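Local coordinates for tryptophan decarboxylase 1 (Oryza sativa subsp. japonica, PDB 6KHO), which catalyses the pyridoxal phosphate-dependent decarboxylation of L-tryptophan to tryptamine and of 5-hydroxy-L-tryptophan to serotonin, at residues M391-R394 against K400-E403; N151-F156 against E310-L315; A114-A119 against M333-C338. All coordinates share one frame; numbering follows the deposited sequence.

Interaction 1. Residues M391-R394 against K400-E403; sequences MVMR and KLQE
The long helix 386-420 touches itself here, with Leu-401 reaching back to Val-392 and Met-393. The alpha carbons of Met-393 and Leu-401 are 7.8 Å apart. Eight residues of straight alpha helix would span about 12 Å, so the helix bends sharply between the two segments, although the residues between them stay helical. The bend brings side chains from well-separated turns together. Leu-401 points toward the earlier segment and supplies both of its methyl groups. Its CD2 lies 4.0 Å from CG1 of Val-392, and its CD1 lies 4.0 Å from CG of Met-393. The forked end of the leucine thus serves two neighbours, one per branch. The Met-393 and Leu-401 chains cross at about a right angle. The chi1 of Val-392 (163°) swings CG1 away from the backbone N and toward CD2 of Leu-401; these two side chains meet at a slant. The methionine offers only its CG to the leucine. Its chain folds over at chi3 (-63°), and the thioether end runs away from the later segment. The contact is wholly apolar and buried, with no hydrogen bond across it. It lies on the inner side of the bend, away from the annotated sites. Helix 133-149 packs on this patch: Met-393 rests on Ala-142, Trp-145 and Met-149, and Leu-401 also meets Met-149. Val-392 also meets Ala-112 of helix 110-122, while Leu-401 touches Ile-307 and Met-333 in loops. Close by, Arg-394 forms a salt bridge with Glu-83 in helix 77-88 of the second subunit.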
ATOM      1  N   MET A 391      18.178   5.414  -2.994  1.00 24.97           N
ATOM      2  CA  MET A 391      19.359   4.558  -3.125  1.00 26.86           C
ATOM      3  C   MET A 391      19.624   4.179  -4.578  1.00 29.69           C
ATOM      4  O   MET A 391      20.784   4.053  -4.993  1.00 26.34           O
ATOM      5  CB  MET A 391      19.185   3.311  -2.278  1.00 25.39           C
ATOM      6  CG  MET A 391      19.481   3.550  -0.814  1.00 22.82           C
ATOM      7  SD  MET A 391      19.894   1.993  -0.008  1.00 31.40           S
ATOM      8  CE  MET A 391      20.366   2.608   1.607  1.00 31.89           C
ATOM      9  N   VAL A 392      18.566   3.969  -5.359  1.00 26.91           N
ATOM     10  CA  VAL A 392      18.737   3.650  -6.775  1.00 28.30           C
ATOM     11  C   VAL A 392      19.388   4.823  -7.505  1.00 29.69           C
ATOM     12  O   VAL A 392      20.375   4.651  -8.235  1.00 28.91           O
ATOM     13  CB  VAL A 392      17.379   3.269  -7.403  1.00 28.76           C
ATOM     14  CG1 VAL A 392      17.450   3.345  -8.926  1.00 30.36           C
ATOM     15  CG2 VAL A 392      16.964   1.878  -6.943  1.00 25.37           C
ATOM     16  N   MET A 393      18.844   6.029  -7.322  1.00 24.99           N
ATOM     17  CA  MET A 393      19.403   7.201  -7.992  1.00 28.63           C
ATOM     18  C   MET A 393      20.793   7.543  -7.462  1.00 27.09           C
ATOM     19  O   MET A 393      21.690   7.885  -8.243  1.00 26.40           O
ATOM     20  CB  MET A 393      18.470   8.407  -7.829  1.00 25.87           C
ATOM     21  CG  MET A 393      17.236   8.381  -8.734  1.00 29.05           C
ATOM     22  SD  MET A 393      16.102   9.778  -8.482  1.00 28.66           S
ATOM     23  CE  MET A 393      15.568   9.513  -6.783  1.00 24.76           C
ATOM     24  N   ARG A 394      20.991   7.460  -6.140  1.00 27.46           N
ATOM     25  CA  ARG A 394      22.275   7.838  -5.549  1.00 29.77           C
ATOM     26  C   ARG A 394      23.387   6.873  -5.952  1.00 28.02           C
ATOM     27  O   ARG A 394      24.528   7.293  -6.171  1.00 31.13           O
ATOM     28  CB  ARG A 394      22.166   7.904  -4.019  1.00 27.46           C
ATOM     29  CG  ARG A 394      23.480   8.287  -3.282  1.00 27.48           C
ATOM     30  CD  ARG A 394      23.939   9.660  -3.773  1.00 34.00           C
ATOM     31  NE  ARG A 394      25.050  10.257  -3.027  1.00 33.04           N
ATOM     32  CZ  ARG A 394      26.237  10.511  -3.559  1.00 34.42           C
ATOM     33  NH1 ARG A 394      26.469  10.178  -4.818  1.00 38.48           N
ATOM     34  NH2 ARG A 394      27.195  11.079  -2.834  1.00 33.83           N
ATOM     35  N   LYS A 400      23.543   6.076 -15.963  1.00 30.87           N
ATOM     36  CA  LYS A 400      23.247   4.645 -15.989  1.00 34.24           C
ATOM     37  C   LYS A 400      21.748   4.383 -16.100  1.00 32.44           C
ATOM     38  O   LYS A 400      21.329   3.439 -16.783  1.00 31.78           O
ATOM     39  CB  LYS A 400      23.799   3.966 -14.733  1.00 33.41           C
ATOM     40  CG  LYS A 400      25.173   3.326 -14.890  1.00 42.05           C
ATOM     41  CD  LYS A 400      25.464   2.405 -13.706  1.00 42.96           C
ATOM     42  CE  LYS A 400      26.891   1.873 -13.714  1.00 46.91           C
ATOM     43  NZ  LYS A 400      27.897   2.963 -13.562  1.00 52.39           N
ATOM     44  N   LEU A 401      20.926   5.171 -15.397  1.00 29.79           N
ATOM     45  CA  LEU A 401      19.479   5.007 -15.526  1.00 33.59           C
ATOM     46  C   LEU A 401      19.030   5.275 -16.962  1.00 32.61           C
ATOM     47  O   LEU A 401      18.173   4.559 -17.500  1.00 32.02           O
ATOM     48  CB  LEU A 401      18.741   5.925 -14.538  1.00 32.19           C
ATOM     49  CG  LEU A 401      18.969   5.708 -13.034  1.00 33.62           C
ATOM     50  CD1 LEU A 401      18.147   6.658 -12.173  1.00 30.13           C
ATOM     51  CD2 LEU A 401      18.672   4.301 -12.633  1.00 37.03           C
ATOM     52  N   GLN A 402      19.612   6.291 -17.606  1.00 31.74           N
ATOM     53  CA  GLN A 402      19.299   6.545 -19.010  1.00 34.47           C
ATOM     54  C   GLN A 402      19.746   5.388 -19.901  1.00 35.81           C
ATOM     55  O   GLN A 402      19.015   4.975 -20.812  1.00 35.37           O
ATOM     56  CB  GLN A 402      19.949   7.850 -19.468  1.00 32.86           C
ATOM     57  CG  GLN A 402      19.344   9.102 -18.837  1.00 33.30           C
ATOM     58  CD  GLN A 402      20.091  10.356 -19.246  1.00 35.12           C
ATOM     59  OE1 GLN A 402      21.322  10.361 -19.286  1.00 35.24           O
ATOM     60  NE2 GLN A 402      19.353  11.422 -19.560  1.00 36.38           N
ATOM     61  N   GLU A 403      20.951   4.858 -19.673  1.00 34.83           N
ATOM     62  CA  GLU A 403      21.417   3.764 -20.525  1.00 37.21           C
ATOM     63  C   GLU A 403      20.603   2.495 -20.297  1.00 36.08           C
ATOM     64  O   GLU A 403      20.452   1.687 -21.218  1.00 37.38           O
ATOM     65  CB  GLU A 403      22.911   3.516 -20.306  1.00 36.29           C
ATOM     66  CG  GLU A 403      23.581   2.516 -21.278  1.00 43.50           C
ATOM     67  CD  GLU A 403      23.029   2.547 -22.719  1.00 46.07           C
ATOM     68  OE1 GLU A 403      22.946   3.640 -23.336  1.00 43.67           O
ATOM     69  OE2 GLU A 403      22.688   1.462 -23.243  1.00 46.63           O
TER

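Interaction 2. Residues N151-F156 against E310-L315; sequences NLPTSF and EFRHHL
Arg-312 NH2 donates a hydrogen bond of 2.9 Å to the backbone O of Asn-151. The N-H...O angle is 154°, so the bond is moderately bent. The donor sits above the carbonyl plane, 42° out of it. The oxygen itself lies at the edge of the guanidinium, near its plane. Next to it, Arg-312 NE donates to O of Leu-150, so one guanidinium holds two consecutive carbonyls. CG of Arg-312 is anti to the backbone N, and a bend at chi2 (44°) steers the rest of the chain to these oxygens. Carbon contacts flank the group: CB of Asn-151 is 3.9 Å from NE of Arg-312, and CD of Pro-153 is 4.1 Å from NH2 of Arg-312. A leucine here would have no donor, and the two carbonyls would probably lose the charged partner that ties this helix end to the 310-315 loop. Arg-312 NH1 has a long, weak ion pair with Asp-316. Pro-153 also packs on Val-318 and Glu-319, farther along the same loop. Asn-151 has positive phi and ends helix 133-149. The positive guanidinium meets the carbonyl-rich C-terminal end of that helix, where it probably offsets the partial negative charge. The helix closes in a Schellman motif, and a side chain from a distant loop binds the carbonyls at its end.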
ATOM      1  N   ASN A 151      12.572  16.147 -16.022  1.00 34.83           N
ATOM      2  CA  ASN A 151      12.401  17.517 -16.478  1.00 36.30           C
ATOM      3  C   ASN A 151      10.959  17.982 -16.322  1.00 36.12           C
ATOM      4  O   ASN A 151      10.411  18.666 -17.189  1.00 32.93           O
ATOM      5  CB  ASN A 151      12.862  17.670 -17.921  1.00 37.50           C
ATOM      6  CG  ASN A 151      14.150  18.391 -18.008  1.00 47.03           C
ATOM      7  OD1 ASN A 151      14.185  19.616 -17.905  1.00 56.30           O
ATOM      8  ND2 ASN A 151      15.238  17.644 -18.136  1.00 48.41           N
ATOM      9  N   LEU A 152      10.329  17.607 -15.210  1.00 32.61           N
ATOM     10  CA  LEU A 152       9.015  18.160 -14.929  1.00 34.70           C
ATOM     11  C   LEU A 152       9.118  19.675 -14.752  1.00 39.32           C
ATOM     12  O   LEU A 152      10.128  20.178 -14.257  1.00 35.05           O
ATOM     13  CB  LEU A 152       8.408  17.534 -13.678  1.00 33.96           C
ATOM     14  CG  LEU A 152       8.037  16.051 -13.756  1.00 32.77           C
ATOM     15  CD1 LEU A 152       7.267  15.658 -12.507  1.00 30.13           C
ATOM     16  CD2 LEU A 152       7.199  15.751 -14.998  1.00 36.01           C
ATOM     17  N   PRO A 153       8.102  20.424 -15.182  1.00 37.68           N
ATOM     18  CA  PRO A 153       8.034  21.847 -14.831  1.00 42.13           C
ATOM     19  C   PRO A 153       8.163  22.045 -13.325  1.00 43.29           C
ATOM     20  O   PRO A 153       7.745  21.196 -12.527  1.00 37.95           O
ATOM     21  CB  PRO A 153       6.646  22.271 -15.330  1.00 36.13           C
ATOM     22  CG  PRO A 153       6.325  21.298 -16.411  1.00 42.12           C
ATOM     23  CD  PRO A 153       6.995  20.000 -16.054  1.00 36.46           C
ATOM     24  N   THR A 154       8.745  23.185 -12.939  1.00 41.26           N
ATOM     25  CA  THR A 154       8.970  23.457 -11.521  1.00 41.82           C
ATOM     26  C   THR A 154       7.663  23.601 -10.759  1.00 38.91           C
ATOM     27  O   THR A 154       7.652  23.443  -9.532  1.00 40.96           O
ATOM     28  CB  THR A 154       9.818  24.723 -11.329  1.00 44.29           C
ATOM     29  OG1 THR A 154       9.286  25.781 -12.126  1.00 48.65           O
ATOM     30  CG2 THR A 154      11.252  24.478 -11.741  1.00 47.97           C
ATOM     31  N   SER A 155       6.561  23.879 -11.456  1.00 38.42           N
ATOM     32  CA  SER A 155       5.264  23.924 -10.796  1.00 37.00           C
ATOM     33  C   SER A 155       4.892  22.594 -10.134  1.00 35.19           C
ATOM     34  O   SER A 155       3.985  22.573  -9.296  1.00 35.68           O
ATOM     35  CB  SER A 155       4.183  24.340 -11.799  1.00 37.69           C
ATOM     36  OG  SER A 155       4.183  23.493 -12.939  1.00 37.41           O
ATOM     37  N   PHE A 156       5.568  21.492 -10.468  1.00 34.65           N
ATOM     38  CA  PHE A 156       5.244  20.200  -9.861  1.00 34.85           C
ATOM     39  C   PHE A 156       6.090  19.861  -8.636  1.00 37.18           C
ATOM     40  O   PHE A 156       5.865  18.809  -8.029  1.00 34.84           O
ATOM     41  CB  PHE A 156       5.370  19.069 -10.891  1.00 30.54           C
ATOM     42  CG  PHE A 156       4.205  18.987 -11.847  1.00 33.32           C
ATOM     43  CD1 PHE A 156       3.012  18.395 -11.450  1.00 30.55           C
ATOM     44  CD2 PHE A 156       4.298  19.514 -13.134  1.00 36.38           C
ATOM     45  CE1 PHE A 156       1.917  18.321 -12.313  1.00 28.63           C
ATOM     46  CE2 PHE A 156       3.215  19.445 -14.015  1.00 33.58           C
ATOM     47  CZ  PHE A 156       2.018  18.851 -13.600  1.00 31.96           C
ATOM     48  N   GLU A 310      15.254  11.995 -25.836  1.00 40.07           N
ATOM     49  CA  GLU A 310      14.547  11.580 -27.041  1.00 42.42           C
ATOM     50  C   GLU A 310      13.134  11.073 -26.765  1.00 43.23           C
ATOM     51  O   GLU A 310      12.372  10.878 -27.716  1.00 42.59           O
ATOM     52  CB  GLU A 310      15.355  10.506 -27.771  1.00 42.01           C
ATOM     53  CG  GLU A 310      15.386   9.171 -27.058  1.00 42.85           C
ATOM     54  CD  GLU A 310      16.638   8.975 -26.210  1.00 43.47           C
ATOM     55  OE1 GLU A 310      17.027   7.800 -26.012  1.00 44.23           O
ATOM     56  OE2 GLU A 310      17.224   9.981 -25.742  1.00 39.90           O
ATOM     57  N   PHE A 311      12.765  10.842 -25.501  1.00 39.01           N
ATOM     58  CA  PHE A 311      11.407  10.440 -25.157  1.00 39.44           C
ATOM     59  C   PHE A 311      10.625  11.532 -24.446  1.00 37.32           C
ATOM     60  O   PHE A 311       9.399  11.417 -24.329  1.00 36.47           O
ATOM     61  CB  PHE A 311      11.420   9.180 -24.274  1.00 40.69           C
ATOM     62  CG  PHE A 311      12.012   7.977 -24.951  1.00 41.08           C
ATOM     63  CD1 PHE A 311      11.298   7.301 -25.926  1.00 40.83           C
ATOM     64  CD2 PHE A 311      13.282   7.526 -24.615  1.00 40.58           C
ATOM     65  CE1 PHE A 311      11.838   6.200 -26.557  1.00 42.25           C
ATOM     66  CE2 PHE A 311      13.830   6.431 -25.250  1.00 43.23           C
ATOM     67  CZ  PHE A 311      13.109   5.764 -26.220  1.00 39.27           C
ATOM     68  N   ARG A 312      11.296  12.585 -23.974  1.00 36.92           N
ATOM     69  CA  ARG A 312      10.631  13.593 -23.159  1.00 36.95           C
ATOM     70  C   ARG A 312       9.545  14.346 -23.931  1.00 39.42           C
ATOM     71  O   ARG A 312       8.676  14.970 -23.309  1.00 38.38           O
ATOM     72  CB  ARG A 312      11.697  14.542 -22.589  1.00 39.51           C
ATOM     73  CG  ARG A 312      11.208  15.641 -21.651  1.00 37.16           C
ATOM     74  CD  ARG A 312      10.193  15.164 -20.614  1.00 35.03           C
ATOM     75  NE  ARG A 312       9.745  16.298 -19.809  1.00 33.55           N
ATOM     76  CZ  ARG A 312       8.894  17.232 -20.232  1.00 37.73           C
ATOM     77  NH1 ARG A 312       8.372  17.164 -21.457  1.00 36.98           N
ATOM     78  NH2 ARG A 312       8.565  18.239 -19.433  1.00 36.73           N
ATOM     79  N   HIS A 313       9.535  14.260 -25.269  1.00 37.66           N
ATOM     80  CA  HIS A 313       8.485  14.932 -26.033  1.00 39.20           C
ATOM     81  C   HIS A 313       7.106  14.328 -25.792  1.00 40.71           C
ATOM     82  O   HIS A 313       6.099  15.018 -25.998  1.00 39.33           O
ATOM     83  CB  HIS A 313       8.799  14.905 -27.532  1.00 39.99           C
ATOM     84  CG  HIS A 313       8.790  13.533 -28.128  1.00 40.48           C
ATOM     85  ND1 HIS A 313       7.664  12.975 -28.695  1.00 40.85           N
ATOM     86  CD2 HIS A 313       9.771  12.605 -28.244  1.00 39.29           C
ATOM     87  CE1 HIS A 313       7.950  11.762 -29.133  1.00 38.21           C
ATOM     88  NE2 HIS A 313       9.221  11.512 -28.871  1.00 40.61           N
ATOM     89  N   HIS A 314       7.033  13.064 -25.358  1.00 36.55           N
ATOM     90  CA  HIS A 314       5.739  12.466 -25.042  1.00 37.26           C
ATOM     91  C   HIS A 314       5.052  13.151 -23.872  1.00 36.50           C
ATOM     92  O   HIS A 314       3.858  12.917 -23.653  1.00 33.76           O
ATOM     93  CB  HIS A 314       5.897  10.973 -24.731  1.00 35.79           C
ATOM     94  CG  HIS A 314       6.302  10.152 -25.915  1.00 39.02           C
ATOM     95  ND1 HIS A 314       5.502  10.008 -27.029  1.00 37.71           N
ATOM     96  CD2 HIS A 314       7.426   9.439 -26.163  1.00 39.76           C
ATOM     97  CE1 HIS A 314       6.112   9.233 -27.907  1.00 40.47           C
ATOM     98  NE2 HIS A 314       7.282   8.873 -27.407  1.00 40.59           N
ATOM     99  N   LEU A 315       5.772  13.967 -23.106  1.00 34.61           N
ATOM    100  CA  LEU A 315       5.188  14.674 -21.975  1.00 36.16           C
ATOM    101  C   LEU A 315       4.974  16.154 -22.260  1.00 38.92           C
ATOM    102  O   LEU A 315       4.600  16.901 -21.350  1.00 39.80           O
ATOM    103  CB  LEU A 315       6.063  14.500 -20.731  1.00 35.32           C
ATOM    104  CG  LEU A 315       6.023  13.116 -20.080  1.00 35.53           C
ATOM    105  CD1 LEU A 315       6.831  13.127 -18.774  1.00 31.71           C
ATOM    106  CD2 LEU A 315       4.578  12.701 -19.835  1.00 34.38           C
TER

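Interaction 3. Residues A114-A119 against M333-C338; sequences AGDLIA and MTCLDC
Segment 114-119 is helical and faces the irregular segment 333-338, with the CA atoms of Asp-116 and Cys-335 8.1 Å apart and a cis peptide just before Asp-337. One pair of side chains carries the contact. Asp-116 and Cys-335 point toward each other, and OD2 of Asp-116 stops 3.4 Å from SG of Cys-335. The sulfur also lies 4.0 Å from CG of Asp-116 and stands well out of the carboxylate plane. A chi1 of 58° sets SG between the backbone N and the carbonyl carbon, on the side facing the helix. OD2 of Asp-116 comes within 3.9 Å of the backbone O of Leu-336, without a bond. The carboxylate's main partner is Lys-388, whose NZ forms a salt bridge with OD2 and also hydrogen-bonds to the backbone oxygens of Cys-335 and Asp-337. This ammonium links both segments and probably offsets the buried negative charge; ion pairs with Arg-383 of either subunit are long and weak. Arg-383 and Asn-123 of the second subunit hydrogen-bond to O and N of Leu-336. The contact therefore lies at the dimer interface, where helix 110-122 meets the start of helix 386-420 and the loop leading into strand 339-343.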
ATOM      1  N   ALA A 114      18.275  -3.621  -1.379  1.00 23.83           N
ATOM      2  CA  ALA A 114      18.988  -3.214  -0.171  1.00 24.89           C
ATOM      3  C   ALA A 114      18.228  -2.129   0.575  1.00 26.06           C
ATOM      4  O   ALA A 114      18.036  -2.211   1.798  1.00 26.20           O
ATOM      5  CB  ALA A 114      20.396  -2.723  -0.533  1.00 26.15           C
ATOM      6  N   GLY A 115      17.760  -1.111  -0.157  1.00 26.48           N
ATOM      7  CA  GLY A 115      17.033  -0.029   0.480  1.00 27.61           C
ATOM      8  C   GLY A 115      15.738  -0.494   1.115  1.00 27.74           C
ATOM      9  O   GLY A 115      15.399  -0.086   2.232  1.00 27.74           O
ATOM     10  N   ASP A 116      15.002  -1.368   0.426  1.00 25.67           N
ATOM     11  CA  ASP A 116      13.757  -1.839   1.015  1.00 28.17           C
ATOM     12  C   ASP A 116      13.999  -2.749   2.206  1.00 25.09           C
ATOM     13  O   ASP A 116      13.216  -2.727   3.162  1.00 26.55           O
ATOM     14  CB  ASP A 116      12.884  -2.544  -0.013  1.00 28.47           C
ATOM     15  CG  ASP A 116      11.613  -1.758  -0.301  1.00 39.68           C
ATOM     16  OD1 ASP A 116      11.510  -0.597   0.190  1.00 38.52           O
ATOM     17  OD2 ASP A 116      10.719  -2.281  -0.994  1.00 41.42           O
ATOM     18  N   LEU A 117      15.067  -3.546   2.174  1.00 24.55           N
ATOM     19  CA  LEU A 117      15.432  -4.343   3.344  1.00 23.41           C
ATOM     20  C   LEU A 117      15.725  -3.454   4.549  1.00 25.25           C
ATOM     21  O   LEU A 117      15.253  -3.717   5.664  1.00 23.90           O
ATOM     22  CB  LEU A 117      16.638  -5.222   3.004  1.00 23.08           C
ATOM     23  CG  LEU A 117      17.448  -5.898   4.109  1.00 25.69           C
ATOM     24  CD1 LEU A 117      16.602  -6.863   4.922  1.00 23.24           C
ATOM     25  CD2 LEU A 117      18.658  -6.611   3.486  1.00 23.84           C
ATOM     26  N   ILE A 118      16.496  -2.388   4.342  1.00 22.49           N
ATOM     27  CA  ILE A 118      16.802  -1.485   5.448  1.00 24.61           C
ATOM     28  C   ILE A 118      15.524  -0.830   5.973  1.00 23.50           C
ATOM     29  O   ILE A 118      15.313  -0.736   7.190  1.00 24.46           O
ATOM     30  CB  ILE A 118      17.866  -0.463   5.006  1.00 24.84           C
ATOM     31  CG1 ILE A 118      19.199  -1.208   4.804  1.00 28.49           C
ATOM     32  CG2 ILE A 118      18.031   0.629   6.056  1.00 24.86           C
ATOM     33  CD1 ILE A 118      20.300  -0.420   4.073  1.00 28.04           C
ATOM     34  N   ALA A 119      14.624  -0.426   5.072  1.00 23.76           N
ATOM     35  CA  ALA A 119      13.384   0.198   5.518  1.00 24.66           C
ATOM     36  C   ALA A 119      12.537  -0.780   6.321  1.00 26.71           C
ATOM     37  O   ALA A 119      11.948  -0.405   7.344  1.00 26.09           O
ATOM     38  CB  ALA A 119      12.608   0.745   4.319  1.00 24.65           C
ATOM     39  N   MET A 333      13.850   0.161 -12.081  1.00 28.22           N
ATOM     40  CA  MET A 333      14.729  -0.689 -11.257  1.00 30.72           C
ATOM     41  C   MET A 333      14.466  -0.570  -9.760  1.00 29.50           C
ATOM     42  O   MET A 333      15.376  -0.766  -8.950  1.00 27.84           O
ATOM     43  CB  MET A 333      16.202  -0.390 -11.540  1.00 29.68           C
ATOM     44  CG  MET A 333      16.680  -0.982 -12.861  1.00 36.77           C
ATOM     45  SD  MET A 333      18.349  -0.458 -13.265  1.00 47.82           S
ATOM     46  CE  MET A 333      18.046   1.216 -13.708  1.00 36.92           C
ATOM     47  N   THR A 334      13.233  -0.264  -9.377  1.00 27.37           N
ATOM     48  CA  THR A 334      12.841  -0.137  -7.979  1.00 28.05           C
ATOM     49  C   THR A 334      11.764  -1.175  -7.693  1.00 33.63           C
ATOM     50  O   THR A 334      10.699  -1.140  -8.313  1.00 32.80           O
ATOM     51  CB  THR A 334      12.316   1.275  -7.699  1.00 29.71           C
ATOM     52  OG1 THR A 334      13.314   2.256  -8.040  1.00 30.62           O
ATOM     53  CG2 THR A 334      11.951   1.426  -6.244  1.00 28.48           C
ATOM     54  N   CYS A 335      12.026  -2.101  -6.770  1.00 27.15           N
ATOM     55  CA  CYS A 335      11.067  -3.178  -6.536  1.00 27.43           C
ATOM     56  C   CYS A 335       9.731  -2.625  -6.025  1.00 32.32           C
ATOM     57  O   CYS A 335       9.664  -1.549  -5.416  1.00 29.65           O
ATOM     58  CB  CYS A 335      11.636  -4.195  -5.529  1.00 29.00           C
ATOM     59  SG  CYS A 335      12.097  -3.504  -3.885  1.00 34.08           S
ATOM     60  N   LEU A 336       8.656  -3.381  -6.273  1.00 27.83           N
ATOM     61  CA  LEU A 336       7.333  -2.984  -5.791  1.00 31.03           C
ATOM     62  C   LEU A 336       7.337  -2.832  -4.269  1.00 33.53           C
ATOM     63  O   LEU A 336       8.097  -3.506  -3.568  1.00 32.64           O
ATOM     64  CB  LEU A 336       6.286  -4.024  -6.213  1.00 33.65           C
ATOM     65  CG  LEU A 336       5.736  -3.980  -7.650  1.00 34.22           C
ATOM     66  CD1 LEU A 336       6.703  -4.578  -8.673  1.00 33.01           C
ATOM     67  CD2 LEU A 336       4.388  -4.695  -7.710  1.00 35.71           C
ATOM     68  N   ASP A 337       6.499  -1.926  -3.739  1.00 30.45           N
ATOM     69  CA  ASP A 337       5.671  -0.966  -4.494  1.00 32.71           C
ATOM     70  C   ASP A 337       6.328   0.413  -4.512  1.00 33.06           C
ATOM     71  O   ASP A 337       6.964   0.818  -3.527  1.00 31.65           O
ATOM     72  CB  ASP A 337       4.267  -0.806  -3.881  1.00 34.52           C
ATOM     73  CG  ASP A 337       3.696  -2.106  -3.331  1.00 39.02           C
ATOM     74  OD1 ASP A 337       3.609  -3.088  -4.096  1.00 43.04           O
ATOM     75  OD2 ASP A 337       3.326  -2.145  -2.133  1.00 46.46           O
ATOM     76  N   CYS A 338       6.145   1.138  -5.616  1.00 32.14           N
ATOM     77  CA  CYS A 338       6.679   2.489  -5.734  1.00 27.64           C
ATOM     78  C   CYS A 338       6.024   3.235  -6.902  1.00 30.02           C
ATOM     79  O   CYS A 338       6.446   3.077  -8.051  1.00 29.32           O
ATOM     80  CB  CYS A 338       8.198   2.447  -5.925  1.00 29.22           C
ATOM     81  SG  CYS A 338       8.968   4.117  -5.908  1.00 32.98           S
TER

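Interactions 1 and 3 form one buried region, with centres 14 Å apart. CD2 of Leu-401 lies 3.3 Å from CE of Met-333, and SD of Met-391 lies 3.5 Å from CA of Gly-115. Both also touch the second subunit. Interaction 3 is near the cofactor: the side chain of Leu-336 is about 7 Å from the bound pyridoxal phosphate and about 7 Å from that of Lys-330, the cofactor lysine, which is not attached here. Interaction 2 is a separate surface contact, its centre 18 Å from that of interaction 1 and 25 Å from that of interaction 3. Helix 133-149 connects the regions, packing on interaction 1 and ending at interaction 2.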